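Local atomic coordinates of uncharacterized protein (PDB entry 3LPZ), a protein that probably acts in the Get pathway of tail-anchored protein biogenesis as an alpha-solenoid that binds Get5. Residues E168-K179 with I212-N221. Numbering follows the deposited sequence.
Sequences EVLARMEYEWYK and IFTSALVEDN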
loop_
_atom_site.group_PDB
_atom_site.type_symbol
_atom_site.label_atom_id
_atom_site.label_comp_id
_atom_site.label_asym_id
_atom_site.label_seq_id
_atom_site.Cartn_x
_atom_site.Cartn_y
_atom_site.Cartn_z
ATOM N N GLU A 168 4.282 9.586 -4.364
ATOM C CA GLU A 168 5.663 9.962 -4.609
ATOM C C GLU A 168 6.599 8.953 -3.949
ATOM O O GLU A 168 7.604 8.568 -4.546
ATOM C CB GLU A 168 5.989 11.384 -4.151
ATOM C CG GLU A 168 7.488 11.660 -4.083
ATOM C CD GLU A 168 7.823 13.124 -3.973
ATOM O OE1 GLU A 168 6.904 13.961 -3.820
ATOM O OE2 GLU A 168 9.027 13.435 -4.047
ATOM N N VAL A 169 6.257 8.499 -2.740
ATOM C CA VAL A 169 7.099 7.482 -2.072
ATOM C C VAL A 169 7.136 6.196 -2.923
ATOM O O VAL A 169 8.196 5.594 -3.155
ATOM C CB VAL A 169 6.606 7.188 -0.628
ATOM C CG1 VAL A 169 7.356 6.002 -0.030
ATOM C CG2 VAL A 169 6.749 8.440 0.271
ATOM N N LEU A 170 5.974 5.783 -3.406
ATOM C CA LEU A 170 5.883 4.555 -4.193
ATOM C C LEU A 170 6.647 4.662 -5.518
ATOM O O LEU A 170 7.361 3.749 -5.891
ATOM C CB LEU A 170 4.413 4.163 -4.438
ATOM C CG LEU A 170 4.157 2.872 -5.227
ATOM C CD1 LEU A 170 4.778 1.632 -4.487
ATOM C CD2 LEU A 170 2.659 2.669 -5.473
ATOM N N ALA A 171 6.471 5.767 -6.231
ATOM C CA ALA A 171 7.149 5.967 -7.514
ATOM C C ALA A 171 8.692 5.994 -7.345
ATOM O O ALA A 171 9.425 5.397 -8.150
ATOM C CB ALA A 171 6.645 7.265 -8.173
ATOM N N ARG A 172 9.170 6.662 -6.297
ATOM C CA ARG A 172 10.629 6.693 -5.997
ATOM C C ARG A 172 11.171 5.337 -5.572
ATOM O O ARG A 172 12.302 4.971 -5.929
ATOM C CB ARG A 172 10.953 7.740 -4.927
ATOM C CG ARG A 172 10.847 9.154 -5.463
ATOM C CD ARG A 172 11.366 10.220 -4.463
ATOM N NE ARG A 172 10.908 11.562 -4.851
ATOM C CZ ARG A 172 11.397 12.263 -5.877
ATOM N NH1 ARG A 172 12.357 11.757 -6.650
ATOM N NH2 ARG A 172 10.921 13.475 -6.146
ATOM N N MET A 173 10.355 4.573 -4.857
ATOM C CA MET A 173 10.701 3.187 -4.526
ATOM C C MET A 173 10.772 2.327 -5.799
ATOM O O MET A 173 11.726 1.580 -5.990
ATOM C CB MET A 173 9.711 2.594 -3.516
ATOM C CG MET A 173 10.051 1.152 -3.059
ATOM S SD MET A 173 8.574 0.138 -2.781
ATOM C CE MET A 173 8.247 -0.269 -4.497
ATOM N N GLU A 174 9.768 2.431 -6.658
ATOM C CA GLU A 174 9.806 1.716 -7.936
ATOM C C GLU A 174 11.010 2.139 -8.773
ATOM O O GLU A 174 11.606 1.305 -9.445
ATOM C CB GLU A 174 8.511 1.858 -8.759
ATOM C CG GLU A 174 7.177 1.347 -8.110
ATOM C CD GLU A 174 7.120 -0.133 -7.799
ATOM O OE1 GLU A 174 7.980 -0.918 -8.266
ATOM O OE2 GLU A 174 6.195 -0.525 -7.061
ATOM N N TYR A 175 11.351 3.426 -8.763
ATOM C CA TYR A 175 12.538 3.869 -9.480
ATOM C C TYR A 175 13.823 3.247 -8.882
ATOM O O TYR A 175 14.699 2.812 -9.634
ATOM C CB TYR A 175 12.683 5.411 -9.524
ATOM C CG TYR A 175 13.707 5.780 -10.559
ATOM C CD1 TYR A 175 13.370 5.747 -11.907
ATOM C CD2 TYR A 175 15.017 6.090 -10.213
ATOM C CE1 TYR A 175 14.278 6.034 -12.889
ATOM C CE2 TYR A 175 15.971 6.391 -11.223
ATOM C CZ TYR A 175 15.573 6.340 -12.559
ATOM O OH TYR A 175 16.446 6.621 -13.586
ATOM N N GLU A 176 13.944 3.215 -7.553
ATOM C CA GLU A 176 15.109 2.552 -6.904
ATOM C C GLU A 176 15.189 1.078 -7.281
ATOM O O GLU A 176 16.280 0.526 -7.534
ATOM C CB GLU A 176 15.085 2.693 -5.371
ATOM C CG GLU A 176 15.378 4.105 -4.872
ATOM C CD GLU A 176 16.740 4.650 -5.348
ATOM O OE1 GLU A 176 17.773 3.951 -5.195
ATOM O OE2 GLU A 176 16.774 5.776 -5.885
ATOM N N TRP A 177 14.035 0.433 -7.326
ATOM C CA TRP A 177 13.985 -0.966 -7.710
ATOM C C TRP A 177 14.406 -1.155 -9.171
ATOM O O TRP A 177 15.185 -2.051 -9.490
ATOM C CB TRP A 177 12.583 -1.514 -7.507
ATOM C CG TRP A 177 12.489 -2.958 -7.150
ATOM C CD1 TRP A 177 13.514 -3.875 -7.065
ATOM C CD2 TRP A 177 11.290 -3.657 -6.813
ATOM N NE1 TRP A 177 13.010 -5.114 -6.699
ATOM C CE2 TRP A 177 11.651 -5.003 -6.524
ATOM C CE3 TRP A 177 9.936 -3.280 -6.739
ATOM C CZ2 TRP A 177 10.699 -5.976 -6.159
ATOM C CZ3 TRP A 177 8.996 -4.237 -6.360
ATOM C CH2 TRP A 177 9.383 -5.577 -6.074
ATOM N N TYR A 178 13.905 -0.296 -10.054
ATOM C CA TYR A 178 14.295 -0.303 -11.471
ATOM C C TYR A 178 15.810 -0.181 -11.692
ATOM O O TYR A 178 16.374 -0.805 -12.602
ATOM C CB TYR A 178 13.582 0.844 -12.190
ATOM C CG TYR A 178 14.268 1.302 -13.468
ATOM C CD1 TYR A 178 14.309 0.479 -14.602
ATOM C CD2 TYR A 178 14.860 2.563 -13.549
ATOM C CE1 TYR A 178 14.905 0.897 -15.774
ATOM C CE2 TYR A 178 15.473 3.000 -14.741
ATOM C CZ TYR A 178 15.482 2.158 -15.844
ATOM O OH TYR A 178 16.088 2.571 -17.031
ATOM N N LYS A 179 16.467 0.627 -10.869
ATOM C CA LYS A 179 17.919 0.845 -11.030
ATOM C C LYS A 179 18.741 -0.423 -10.746
ATOM O O LYS A 179 19.902 -0.511 -11.136
ATOM C CB LYS A 179 18.380 1.966 -10.119
ATOM C CG LYS A 179 17.920 3.320 -10.586
ATOM C CD LYS A 179 18.246 4.349 -9.525
ATOM C CE LYS A 179 19.604 4.958 -9.783
ATOM N NZ LYS A 179 20.193 5.465 -8.510
ATOM N N ILE A 212 6.306 11.592 -11.034
ATOM C CA ILE A 212 7.521 11.374 -10.223
ATOM C C ILE A 212 8.473 10.369 -10.863
ATOM O O ILE A 212 9.702 10.626 -10.948
ATOM C CB ILE A 212 7.185 10.975 -8.762
ATOM C CG1 ILE A 212 6.425 12.111 -8.030
ATOM C CG2 ILE A 212 8.443 10.521 -7.980
ATOM C CD1 ILE A 212 7.221 13.454 -7.779
ATOM N N PHE A 213 7.942 9.236 -11.316
ATOM C CA PHE A 213 8.818 8.181 -11.842
ATOM C C PHE A 213 9.522 8.700 -13.118
ATOM O O PHE A 213 10.744 8.551 -13.279
ATOM C CB PHE A 213 8.009 6.912 -12.170
ATOM C CG PHE A 213 8.843 5.777 -12.658
ATOM C CD1 PHE A 213 9.213 5.685 -14.006
ATOM C CD2 PHE A 213 9.269 4.775 -11.766
ATOM C CE1 PHE A 213 10.010 4.602 -14.467
ATOM C CE2 PHE A 213 10.053 3.708 -12.208
ATOM C CZ PHE A 213 10.435 3.620 -13.561
ATOM N N THR A 214 8.738 9.263 -14.036
ATOM C CA THR A 214 9.315 9.769 -15.273
ATOM C C THR A 214 10.249 10.974 -15.077
ATOM O O THR A 214 11.205 11.095 -15.820
ATOM C CB THR A 214 8.259 10.034 -16.375
ATOM O OG1 THR A 214 7.319 11.038 -15.940
ATOM C CG2 THR A 214 7.538 8.715 -16.726
ATOM N N SER A 215 9.986 11.842 -14.087
ATOM C CA SER A 215 10.958 12.911 -13.776
ATOM C C SER A 215 12.267 12.309 -13.291
ATOM O O SER A 215 13.316 12.807 -13.645
ATOM C CB SER A 215 10.452 13.881 -12.707
ATOM O OG SER A 215 9.316 14.509 -13.235
ATOM N N ALA A 216 12.185 11.248 -12.480
ATOM C CA ALA A 216 13.383 10.590 -11.954
ATOM C C ALA A 216 14.181 9.979 -13.113
ATOM O O ALA A 216 15.415 10.119 -13.192
ATOM C CB ALA A 216 13.002 9.500 -10.887
ATOM N N LEU A 217 13.467 9.312 -14.017
ATOM C CA LEU A 217 14.090 8.695 -15.180
ATOM C C LEU A 217 14.879 9.728 -16.007
ATOM O O LEU A 217 16.022 9.480 -16.396
ATOM C CB LEU A 217 13.027 7.994 -16.046
ATOM C CG LEU A 217 13.529 7.253 -17.274
ATOM C CD1 LEU A 217 14.401 6.060 -16.882
ATOM C CD2 LEU A 217 12.321 6.766 -18.097
ATOM N N VAL A 218 14.258 10.867 -16.293
ATOM C CA VAL A 218 14.923 11.946 -17.041
ATOM C C VAL A 218 16.125 12.531 -16.298
ATOM O O VAL A 218 17.205 12.694 -16.879
ATOM C CB VAL A 218 13.928 13.102 -17.380
ATOM C CG1 VAL A 218 14.662 14.372 -17.896
ATOM C CG2 VAL A 218 12.892 12.614 -18.373
ATOM N N GLU A 219 15.956 12.839 -15.018
ATOM C CA GLU A 219 17.041 13.504 -14.309
ATOM C C GLU A 219 18.253 12.574 -14.128
ATOM O O GLU A 219 19.392 13.053 -14.106
ATOM C CB GLU A 219 16.551 14.166 -12.998
ATOM C CG GLU A 219 16.883 13.434 -11.734
ATOM C CD GLU A 219 18.343 13.542 -11.369
ATOM O OE1 GLU A 219 18.929 14.640 -11.575
ATOM O OE2 GLU A 219 18.911 12.522 -10.899
ATOM N N ASP A 220 18.008 11.262 -14.082
ATOM C CA ASP A 220 19.037 10.241 -13.932
ATOM C C ASP A 220 19.655 9.823 -15.278
ATOM O O ASP A 220 20.698 9.177 -15.314
ATOM C CB ASP A 220 18.397 9.023 -13.260
ATOM C CG ASP A 220 19.400 8.028 -12.766
ATOM O OD1 ASP A 220 20.385 8.460 -12.148
ATOM O OD2 ASP A 220 19.179 6.812 -12.981
ATOM N N ASN A 221 18.979 10.159 -16.380
ATOM C CA ASN A 221 19.411 9.752 -17.707
ATOM C C ASN A 221 19.290 10.947 -18.655
ATOM O O ASN A 221 18.381 11.012 -19.466
ATOM C CB ASN A 221 18.543 8.596 -18.221
ATOM C CG ASN A 221 18.624 7.371 -17.334
ATOM O OD1 ASN A 221 19.479 6.520 -17.548
ATOM N ND2 ASN A 221 17.754 7.286 -16.317
HETATM O O HOH W 1 18.567 3.828 -16.162
#
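The CA atoms of A171 and F213 are the nearest pair across the contact, 5.1 Å apart, where helix 166-179 packs on helix 203-220 of the Get4 alpha-solenoid. The short axes approach to 8.8 Å and cross at -41°, running in broadly the same direction, as expected for two helices separated by one intervening helix, 186-199. That helix packs against L170, E174 and Y178 of helix 166-179.

Y175 is a knob that fits into a hole on helix 203-220 formed by F213, A216, L217 and D220. With CG anti to the backbone N (chi1 -165°), its ring reaches across the interface. The methyl CB of A216 lies over one face, 3.9 Å from the ring centroid, in a CH-pi contact. The edge at CD1 meets the face of F213 in a T-shaped pair, with planes at 72°, while CE1 runs close to the backbone of L217. In the modelled conformer of D220 the Y175 hydroxyl donates to OD2, a bond left doubtful by a second conformer. The CD1 methyl of L217 also touches CE2 and OH of Y178, whose hydroxyl bonds S183 O and receives a hydrogen bond from a water that also donates to N221 OD1.

Beside the A171-F213 pair, A171 CB packs against I212 CG2 at 3.7 Å. R172 is held side-on by E168: NE and NH2 both donate to OE2 within the guanidinium plane, which probably limits its rotation while I212 CG2 lies over one face.

At the far end, N221 ND2 donates to L217 O at 2.8 Å, in the carbonyl plane and on a lone pair.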